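Local coordinates for viral macrophage inflammatory protein 2 (PDB 2FHT) that binds a wide range of chemokine receptors, including human CXCR4, and blocks infection by several strains of human immunodeficiency virus type 1, at residues K10-Y15 with G39-T44. Residues are numbered along the deposited sequence; the frame is centred on the assembly and turned at random.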
loop_
_atom_site.group_PDB
_atom_site.type_symbol
_atom_site.label_atom_id
_atom_site.label_comp_id
_atom_site.label_asym_id
_atom_site.label_seq_id
_atom_site.Cartn_x
_atom_site.Cartn_y
_atom_site.Cartn_z
ATOM N N LYS A 10 1.228 -5.398 9.826
ATOM C CA LYS A 10 2.106 -4.837 8.790
ATOM C C LYS A 10 1.918 -3.332 8.720
ATOM O O LYS A 10 0.816 -2.865 8.446
ATOM C CB LYS A 10 1.791 -5.411 7.409
ATOM C CG LYS A 10 2.363 -6.772 7.125
ATOM C CD LYS A 10 2.163 -7.152 5.646
ATOM C CE LYS A 10 0.791 -7.777 5.353
ATOM N NZ LYS A 10 -0.371 -6.826 5.449
ATOM N N CYS A 11 2.985 -2.578 8.978
ATOM C CA CYS A 11 2.934 -1.116 8.929
ATOM C C CYS A 11 4.002 -0.577 7.997
ATOM O O CYS A 11 5.015 -1.231 7.773
ATOM C CB CYS A 11 3.166 -0.505 10.308
ATOM S SG CYS A 11 1.829 -0.816 11.496
ATOM N N CYS A 12 3.757 0.610 7.449
ATOM C CA CYS A 12 4.694 1.276 6.556
ATOM C C CYS A 12 5.563 2.248 7.353
ATOM O O CYS A 12 5.112 3.287 7.822
ATOM C CB CYS A 12 3.937 1.960 5.406
ATOM S SG CYS A 12 3.226 0.715 4.275
ATOM N N LEU A 13 6.809 1.858 7.550
ATOM C CA LEU A 13 7.744 2.670 8.306
ATOM C C LEU A 13 8.536 3.590 7.398
ATOM O O LEU A 13 9.390 4.330 7.864
ATOM C CB LEU A 13 8.674 1.762 9.106
ATOM C CG LEU A 13 7.952 0.779 10.032
ATOM C CD1 LEU A 13 8.977 -0.011 10.857
ATOM C CD2 LEU A 13 7.011 1.569 10.937
ATOM N N GLY A 14 8.189 3.570 6.114
ATOM C CA GLY A 14 8.845 4.382 5.099
ATOM C C GLY A 14 8.034 4.259 3.817
ATOM O O GLY A 14 7.193 3.363 3.689
ATOM N N TYR A 15 8.298 5.117 2.840
ATOM C CA TYR A 15 7.532 5.092 1.595
ATOM C C TYR A 15 8.353 5.046 0.297
ATOM O O TYR A 15 9.499 5.503 0.251
ATOM C CB TYR A 15 6.662 6.342 1.532
ATOM C CG TYR A 15 5.862 6.643 2.762
ATOM C CD1 TYR A 15 4.867 5.783 3.192
ATOM C CD2 TYR A 15 6.011 7.848 3.417
ATOM C CE1 TYR A 15 4.024 6.121 4.236
ATOM C CE2 TYR A 15 5.180 8.197 4.463
ATOM C CZ TYR A 15 4.182 7.334 4.864
ATOM O OH TYR A 15 3.330 7.697 5.889
ATOM N N GLY A 39 -0.448 4.550 5.830
ATOM C CA GLY A 39 -0.005 4.070 4.535
ATOM C C GLY A 39 -0.846 3.053 3.806
ATOM O O GLY A 39 -1.871 2.599 4.283
ATOM N N VAL A 40 -0.486 2.813 2.557
ATOM C CA VAL A 40 -1.171 1.809 1.756
ATOM C C VAL A 40 -0.100 0.931 1.145
ATOM O O VAL A 40 1.017 1.382 0.910
ATOM C CB VAL A 40 -2.063 2.408 0.623
ATOM C CG1 VAL A 40 -3.250 3.199 1.202
ATOM C CG2 VAL A 40 -1.248 3.249 -0.301
ATOM N N ILE A 41 -0.411 -0.342 0.971
ATOM C CA ILE A 41 0.530 -1.270 0.369
ATOM C C ILE A 41 0.067 -1.668 -1.036
ATOM O O ILE A 41 -1.056 -2.144 -1.210
ATOM C CB ILE A 41 0.681 -2.548 1.230
ATOM C CG1 ILE A 41 1.213 -2.185 2.625
ATOM C CG2 ILE A 41 1.586 -3.550 0.532
ATOM C CD1 ILE A 41 1.067 -3.301 3.695
ATOM N N PHE A 42 0.898 -1.403 -2.041
ATOM C CA PHE A 42 0.575 -1.795 -3.407
ATOM C C PHE A 42 1.130 -3.188 -3.652
ATOM O O PHE A 42 2.214 -3.519 -3.168
ATOM C CB PHE A 42 1.167 -0.818 -4.438
ATOM C CG PHE A 42 0.452 0.495 -4.503
ATOM C CD1 PHE A 42 1.003 1.628 -3.918
ATOM C CD2 PHE A 42 -0.820 0.582 -5.075
ATOM C CE1 PHE A 42 0.302 2.820 -3.902
ATOM C CE2 PHE A 42 -1.530 1.770 -5.062
ATOM C CZ PHE A 42 -0.977 2.893 -4.471
ATOM N N LEU A 43 0.343 -4.037 -4.297
ATOM C CA LEU A 43 0.786 -5.376 -4.624
ATOM C C LEU A 43 1.150 -5.322 -6.081
ATOM O O LEU A 43 0.355 -4.871 -6.901
ATOM C CB LEU A 43 -0.326 -6.399 -4.390
ATOM C CG LEU A 43 -0.612 -6.670 -2.912
ATOM C CD1 LEU A 43 -1.857 -7.514 -2.767
ATOM C CD2 LEU A 43 0.584 -7.390 -2.287
ATOM N N THR A 44 2.390 -5.661 -6.401
ATOM C CA THR A 44 2.812 -5.629 -7.795
ATOM C C THR A 44 2.430 -6.934 -8.468
ATOM O O THR A 44 2.062 -7.908 -7.787
ATOM C CB THR A 44 4.336 -5.334 -7.944
ATOM O OG1 THR A 44 5.119 -6.456 -7.503
ATOM C CG2 THR A 44 4.711 -4.076 -7.117
#
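Cys-12 and Ile-41 meet where the CC motif of a chemokine, the adjacent Cys-11 and Cys-12, is laid against the middle strand of the three-stranded antiparallel sheet. No hydrogen bond joins 10-15 to 39-44; the two meet through a few van der Waals contacts made by side chains, and neither disulfide of the CC motif links them directly. Strand 39-44 runs between strands 25-30 and 49-53.

Gly-39 brings bare backbone up to the loop, its CA 5.8 Å from the CA of Cys-12. The Tyr-15 ring leans in from the far end of 10-15, CE1 4.5 Å from Gly-39 CA. Lys-37 ties the same loop down: its NZ hydrogen-bonds Cys-12 O, and it makes a cation-pi contact with Tyr-15.

Val-40 turns its side chain away from the loop and presents only its carbonyl: O lies 4.1 Å from Cys-12 SG, a van der Waals approach.

Ile-41 points back at the loop and makes the main apolar contact, CG1 to Cys-12 SG at 3.9 Å. With chi1 at -61°, CG1 is anti to the carbonyl carbon, which swings this longer branch toward the loop and carries CD1 on to Lys-10. SG is itself bonded to Cys-51 SG of strand 49-53, so Ile-41 packs against a disulfide that pins the loop to the strand next to its own; Cys-11 is joined separately to Cys-35. Lys-10, whose amine also makes a weak hydrogen bond to Tyr-29 OH, is bent at chi3 and chi4 and crosses Ile-41 at about a right angle, its NZ 4.2 Å from Ile-41 CD1.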